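Local coordinates for putative PII-like nitrogen regulatory protein (Shewanella baltica, PDB 3CE8) that is of unknown function but probably belongs with the trimeric PII-like nitrogen regulatory proteins, at residues 39-44 against 94-99; 33-38 against 77-82. One frame throughout, in Å; residues are numbered along the deposited sequence.

Contacts 1 and 2 sit side by side, their centres about 11 Å apart, and both use helix 35-42. Contact 1 (39-44 with 94-99) joins the later part of that helix to helix 90-100; contact 2 (33-38 with 77-82) seats its first turn on strand 74-86 of the antiparallel four-stranded sheet. In chain order the segments alternate: 33-38, 39-44, 77-82, 94-99. Their side chains run into one core, where the CD2 of L97 lies 3.8 Å from the CG2 of I38, and the CG2 of V39 lies 3.7 Å from the CE2 of F81. Helix-to-helix and helix-to-sheet packing thus meet in one hydrophobic layer, within a subunit of a three-chain assembly.

Contact 1: residues 39-44 against 94-99; sequences VDTLIE and LTALAL. With EDO (1,2-ethanediol), chain D.
L42 and L97 meet through one methyl each, CD2 to CD2 at 3.9 Å, with their side chains crossing at about a right angle. The touch is therefore a point contact between branch ends, and neither chain lies along the other. In both leucines CG stands anti to the carbonyl carbon, which carries each branch end toward the other helix although neither CA points its CB directly across.

T41 works differently: its CB heads for helix 90-100, and the methyl does the touching. With OG1 beside the backbone N (chi1 -72°), CG2 stands anti to that N and touches two partners, the CB of A96 at 4.0 Å and the CD2 of L97 at 4.1 Å. The hydroxyl, OG1, turns back along its own helix to the carbonyl oxygen of D37, so the polar end of T41 is satisfied within the helix while its methyl serves the interface.

Helices 35-42 and 90-100 are the two helices of a ferredoxin-like βαββαβ fold, as in PII proteins, to which this one is putatively related, and they lie together on one face of the antiparallel sheet. The nearest CA atoms of the two segments, those of T41 and L97, are 7.0 Å apart, and the small side chain of A96 is consistent with so close an approach. Below them, L97 rests on L26 and L28 of strand 23-31, and L42 on F81 and I83 of strand 74-86; L97 also packs on L119 of the second subunit. Beside T41, a molecule of 1,2-ethanediol, probably from the crystallisation liquor, donates a hydrogen bond from O1 to the T41 carbonyl oxygen (3.1 Å) and lies against the CB of E44.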
loop_
_atom_site.group_PDB
_atom_site.type_symbol
_atom_site.label_atom_id
_atom_site.label_comp_id
_atom_site.label_asym_id
_atom_site.label_seq_id
_atom_site.Cartn_x
_atom_site.Cartn_y
_atom_site.Cartn_z
ATOM N N VAL A 39 -5.546 8.303 16.022
ATOM C CA VAL A 39 -6.555 9.002 15.226
ATOM C C VAL A 39 -6.703 10.410 15.771
ATOM O O VAL A 39 -6.792 11.380 15.031
ATOM C CB VAL A 39 -7.897 8.237 15.231
ATOM C CG1 VAL A 39 -9.094 9.140 14.814
ATOM C CG2 VAL A 39 -7.765 7.018 14.349
ATOM N N ASP A 40 -6.654 10.496 17.086
ATOM C CA ASP A 40 -6.833 11.756 17.789
ATOM C C ASP A 40 -5.734 12.729 17.479
ATOM O O ASP A 40 -5.947 13.931 17.373
ATOM C CB ASP A 40 -6.871 11.541 19.303
ATOM C CG ASP A 40 -8.193 10.928 19.781
ATOM O OD1 ASP A 40 -9.160 10.869 18.992
ATOM O OD2 ASP A 40 -8.269 10.517 20.955
ATOM N N THR A 41 -4.545 12.188 17.303
ATOM C CA THR A 41 -3.369 13.015 17.056
ATOM C C THR A 41 -3.436 13.583 15.665
ATOM O O THR A 41 -3.195 14.768 15.443
ATOM C CB THR A 41 -2.087 12.207 17.162
ATOM O OG1 THR A 41 -1.847 11.899 18.536
ATOM C CG2 THR A 41 -0.903 12.984 16.602
ATOM N N LEU A 42 -3.837 12.714 14.745
ATOM C CA LEU A 42 -3.815 13.025 13.326
ATOM C C LEU A 42 -4.839 14.064 12.997
ATOM O O LEU A 42 -4.571 14.990 12.229
ATOM C CB LEU A 42 -4.061 11.768 12.477
ATOM C CG LEU A 42 -2.986 10.690 12.579
ATOM C CD1 LEU A 42 -3.418 9.389 11.961
ATOM C CD2 LEU A 42 -1.687 11.218 11.940
ATOM N N ILE A 43 -6.016 13.921 13.603
ATOM C CA ILE A 43 -7.153 14.819 13.277
ATOM C C ILE A 43 -6.831 16.228 13.716
ATOM O O ILE A 43 -7.455 17.191 13.256
ATOM C CB ILE A 43 -8.557 14.406 13.887
ATOM C CG1 ILE A 43 -8.492 14.366 15.409
ATOM C CG2 ILE A 43 -9.077 13.083 13.320
ATOM C CD1 ILE A 43 -9.836 14.217 16.051
ATOM N N GLU A 44 -5.809 16.345 14.547
ATOM C CA GLU A 44 -5.493 17.635 15.158
ATOM C C GLU A 44 -4.378 18.367 14.406
ATOM O O GLU A 44 -4.113 19.549 14.597
ATOM C CB GLU A 44 -5.129 17.393 16.618
ATOM C CG GLU A 44 -5.610 18.473 17.487
ATOM C CD GLU A 44 -7.139 18.633 17.372
ATOM O OE1 GLU A 44 -7.871 17.654 17.674
ATOM O OE2 GLU A 44 -7.612 19.736 16.985
ATOM N N LEU A 94 6.075 12.869 12.749
ATOM C CA LEU A 94 6.653 11.702 13.398
ATOM C C LEU A 94 6.858 11.923 14.897
ATOM O O LEU A 94 6.676 10.999 15.711
ATOM C CB LEU A 94 7.961 11.277 12.728
ATOM C CG LEU A 94 7.937 10.722 11.288
ATOM C CD1 LEU A 94 9.376 10.448 10.816
ATOM C CD2 LEU A 94 7.120 9.480 11.186
ATOM N N THR A 95 7.241 13.139 15.266
ATOM C CA THR A 95 7.447 13.478 16.685
ATOM C C THR A 95 6.091 13.461 17.416
ATOM O O THR A 95 6.000 13.069 18.569
ATOM C CB THR A 95 8.136 14.848 16.881
ATOM O OG1 THR A 95 7.417 15.838 16.152
ATOM C CG2 THR A 95 9.545 14.828 16.385
ATOM N N ALA A 96 5.043 13.863 16.708
ATOM C CA ALA A 96 3.666 13.905 17.275
ATOM C C ALA A 96 3.184 12.491 17.530
ATOM O O ALA A 96 2.575 12.173 18.559
ATOM C CB ALA A 96 2.709 14.619 16.339
ATOM N N LEU A 97 3.460 11.627 16.561
ATOM C CA LEU A 97 3.056 10.202 16.668
ATOM C C LEU A 97 3.942 9.470 17.677
ATOM O O LEU A 97 3.484 8.626 18.430
ATOM C CB LEU A 97 3.095 9.521 15.322
ATOM C CG LEU A 97 2.034 10.028 14.338
ATOM C CD1 LEU A 97 2.416 9.539 12.969
ATOM C CD2 LEU A 97 0.604 9.612 14.723
ATOM N N ALA A 98 5.189 9.898 17.751
ATOM C CA ALA A 98 6.155 9.257 18.637
ATOM C C ALA A 98 5.685 9.373 20.062
ATOM O O ALA A 98 6.081 8.573 20.933
ATOM C CB ALA A 98 7.528 9.860 18.489
ATOM N N LEU A 99 4.801 10.343 20.291
ATOM C CA LEU A 99 4.291 10.586 21.650
ATOM C C LEU A 99 3.267 9.556 22.028
ATOM O O LEU A 99 3.241 9.085 23.170
ATOM C CB LEU A 99 3.614 11.952 21.795
ATOM C CG LEU A 99 4.341 13.213 22.214
ATOM C CD1 LEU A 99 3.401 14.397 21.927
ATOM C CD2 LEU A 99 4.704 13.139 23.658
HETATM C C1 EDO D . -1.381 17.082 17.453
HETATM O O1 EDO D . -2.327 16.187 18.048
HETATM C C2 EDO D . -1.898 18.498 17.174
HETATM O O2 EDO D . -0.794 19.397 17.179
#

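Contact 2: residues 33-38 against 77-82; sequences DIKDDI and EFCKFE. With EDO (1,2-ethanediol), chain E.
I38 lays its CG2 methyl over the middle of the F81 ring, 3.8 Å from the centroid and only 13° off the ring normal, a well-centred CH-pi contact. That methyl is anti to the backbone N, while the other branch runs out the opposite way from the carbonyl carbon (chi1 -73°) and brings CD1 to within 4.0 Å of the CE1 of F81. The ring's far end reaches the helix backbone as well: the carbonyl oxygen of K35 sits at the ring edge, near its plane, 3.6 Å from the CZ of F81.

Here the first turn of helix 35-42 rides on strand 74-86, an inner strand of the sheet of this ferredoxin-like fold, whose residues C79 and F81 both direct their side chains toward the helix. Strand 23-31 flanks it, hydrogen-bonded through its backbone at A30 and L28. With an alanine here instead of F81, the CG2 of I38 would probably lose the ring face it rests on and the K35 carbonyl its edge neighbour, opening a gap between helix and sheet.

Nearer the start of the helix, K35 uses its aliphatic part, the CD touching the SG of C79 at 3.5 Å. With CG anti to the backbone N (chi1 170°), the extended start of the chain lays CG and CD against the sulfur; the bend at chi3 comes beyond them. Farther along the strand, at E82, the carbonyl oxygen accepts a hydrogen bond from O1 of a 1,2-ethanediol molecule (3.1 Å).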
loop_
_atom_site.group_PDB
_atom_site.type_symbol
_atom_site.label_atom_id
_atom_site.label_comp_id
_atom_site.label_asym_id
_atom_site.label_seq_id
_atom_site.Cartn_x
_atom_site.Cartn_y
_atom_site.Cartn_z
ATOM N N ASP A 33 -4.618 -1.109 20.297
ATOM C CA ASP A 33 -4.941 -0.348 21.519
ATOM C C ASP A 33 -4.644 1.168 21.444
ATOM O O ASP A 33 -5.339 1.978 22.075
ATOM C CB ASP A 33 -4.340 -0.999 22.782
ATOM C CG ASP A 33 -2.833 -1.131 22.732
ATOM O OD1 ASP A 33 -2.203 -0.513 21.845
ATOM O OD2 ASP A 33 -2.282 -1.855 23.590
ATOM N N ILE A 34 -3.653 1.553 20.652
ATOM C CA ILE A 34 -3.291 2.992 20.532
ATOM C C ILE A 34 -3.895 3.581 19.273
ATOM O O ILE A 34 -3.593 4.705 18.883
ATOM C CB ILE A 34 -1.761 3.288 20.537
ATOM C CG1 ILE A 34 -1.060 2.539 19.397
ATOM C CG2 ILE A 34 -1.165 2.981 21.881
ATOM C CD1 ILE A 34 0.389 2.973 19.138
ATOM N N LYS A 35 -4.779 2.799 18.676
ATOM C CA LYS A 35 -5.461 3.156 17.414
ATOM C C LYS A 35 -6.213 4.495 17.502
ATOM O O LYS A 35 -6.069 5.388 16.651
ATOM C CB LYS A 35 -6.412 2.006 16.990
ATOM C CG LYS A 35 -7.380 2.322 15.830
ATOM C CD LYS A 35 -7.998 1.054 15.159
ATOM C CE LYS A 35 -8.992 0.291 16.039
ATOM N NZ LYS A 35 -9.481 -0.962 15.373
ATOM N N ASP A 36 -6.966 4.639 18.580
ATOM C CA ASP A 36 -7.802 5.826 18.786
ATOM C C ASP A 36 -6.940 7.026 19.108
ATOM O O ASP A 36 -7.223 8.149 18.696
ATOM C CB ASP A 36 -8.799 5.631 19.931
ATOM C CG ASP A 36 -9.781 4.490 19.686
ATOM O OD1 ASP A 36 -9.423 3.556 18.939
ATOM O OD2 ASP A 36 -10.902 4.519 20.272
ATOM N N ASP A 37 -5.872 6.759 19.840
ATOM C CA ASP A 37 -4.951 7.810 20.289
ATOM C C ASP A 37 -4.239 8.362 19.064
ATOM O O ASP A 37 -3.942 9.554 18.974
ATOM C CB ASP A 37 -3.945 7.266 21.304
ATOM C CG ASP A 37 -4.614 6.771 22.576
ATOM O OD1 ASP A 37 -5.371 7.547 23.189
ATOM O OD2 ASP A 37 -4.399 5.603 22.960
ATOM N N ILE A 38 -4.015 7.483 18.101
ATOM C CA ILE A 38 -3.333 7.890 16.889
ATOM C C ILE A 38 -4.300 8.731 16.059
ATOM O O ILE A 38 -3.935 9.748 15.472
ATOM C CB ILE A 38 -2.806 6.715 16.048
ATOM C CG1 ILE A 38 -1.584 6.081 16.704
ATOM C CG2 ILE A 38 -2.377 7.192 14.651
ATOM C CD1 ILE A 38 -1.013 4.901 15.929
ATOM N N GLU A 77 -2.530 -9.149 14.787
ATOM C CA GLU A 77 -3.348 -8.185 14.032
ATOM C C GLU A 77 -3.132 -6.733 14.439
ATOM O O GLU A 77 -3.171 -6.363 15.611
ATOM C CB GLU A 77 -4.840 -8.528 14.180
ATOM C CG GLU A 77 -5.786 -7.719 13.283
ATOM C CD GLU A 77 -5.920 -8.316 11.870
ATOM O OE1 GLU A 77 -5.673 -9.537 11.714
ATOM O OE2 GLU A 77 -6.295 -7.584 10.921
ATOM N N PHE A 78 -2.920 -5.914 13.421
ATOM C CA PHE A 78 -2.669 -4.481 13.599
ATOM C C PHE A 78 -3.534 -3.602 12.740
ATOM O O PHE A 78 -4.250 -4.002 11.833
ATOM C CB PHE A 78 -1.216 -4.095 13.252
ATOM C CG PHE A 78 -0.171 -4.914 13.949
ATOM C CD1 PHE A 78 0.217 -6.141 13.439
ATOM C CD2 PHE A 78 0.453 -4.444 15.078
ATOM C CE1 PHE A 78 1.181 -6.899 14.056
ATOM C CE2 PHE A 78 1.423 -5.202 15.709
ATOM C CZ PHE A 78 1.784 -6.425 15.194
ATOM N N CYS A 79 -3.343 -2.347 13.022
ATOM C CA CYS A 79 -4.024 -1.304 12.328
ATOM C C CYS A 79 -2.994 -0.589 11.475
ATOM O O CYS A 79 -1.969 -0.147 11.958
ATOM C CB CYS A 79 -4.680 -0.370 13.346
ATOM S SG CYS A 79 -5.641 0.976 12.604
ATOM N N LYS A 80 -3.276 -0.512 10.187
ATOM C CA LYS A 80 -2.390 0.129 9.240
ATOM C C LYS A 80 -2.979 1.437 8.755
ATOM O O LYS A 80 -4.024 1.510 8.069
ATOM C CB LYS A 80 -2.092 -0.803 8.062
ATOM C CG LYS A 80 -1.169 -0.265 6.958
ATOM C CD LYS A 80 -1.273 -1.192 5.730
ATOM C CE LYS A 80 -0.474 -0.790 4.517
ATOM N NZ LYS A 80 -0.796 -1.661 3.333
ATOM N N PHE A 81 -2.233 2.460 9.141
ATOM C CA PHE A 81 -2.513 3.844 8.818
ATOM C C PHE A 81 -1.663 4.268 7.650
ATOM O O PHE A 81 -0.495 3.908 7.545
ATOM C CB PHE A 81 -2.138 4.780 9.983
ATOM C CG PHE A 81 -3.089 4.730 11.181
ATOM C CD1 PHE A 81 -2.896 3.823 12.209
ATOM C CD2 PHE A 81 -4.142 5.633 11.290
ATOM C CE1 PHE A 81 -3.748 3.806 13.289
ATOM C CE2 PHE A 81 -5.001 5.600 12.364
ATOM C CZ PHE A 81 -4.806 4.699 13.363
ATOM N N GLU A 82 -2.278 5.037 6.774
ATOM C CA GLU A 82 -1.576 5.671 5.662
ATOM C C GLU A 82 -1.919 7.145 5.683
ATOM O O GLU A 82 -3.097 7.534 5.642
ATOM C CB GLU A 82 -1.922 5.021 4.325
ATOM C CG GLU A 82 -1.401 3.605 4.233
ATOM C CD GLU A 82 -1.469 3.000 2.845
ATOM O OE1 GLU A 82 -1.998 3.606 1.890
ATOM O OE2 GLU A 82 -0.945 1.895 2.707
HETATM C C1 EDO E . -3.945 8.964 2.504
HETATM O O1 EDO E . -4.813 7.975 3.068
HETATM C C2 EDO E . -4.648 10.302 2.360
HETATM O O2 EDO E . -4.028 11.008 3.416
#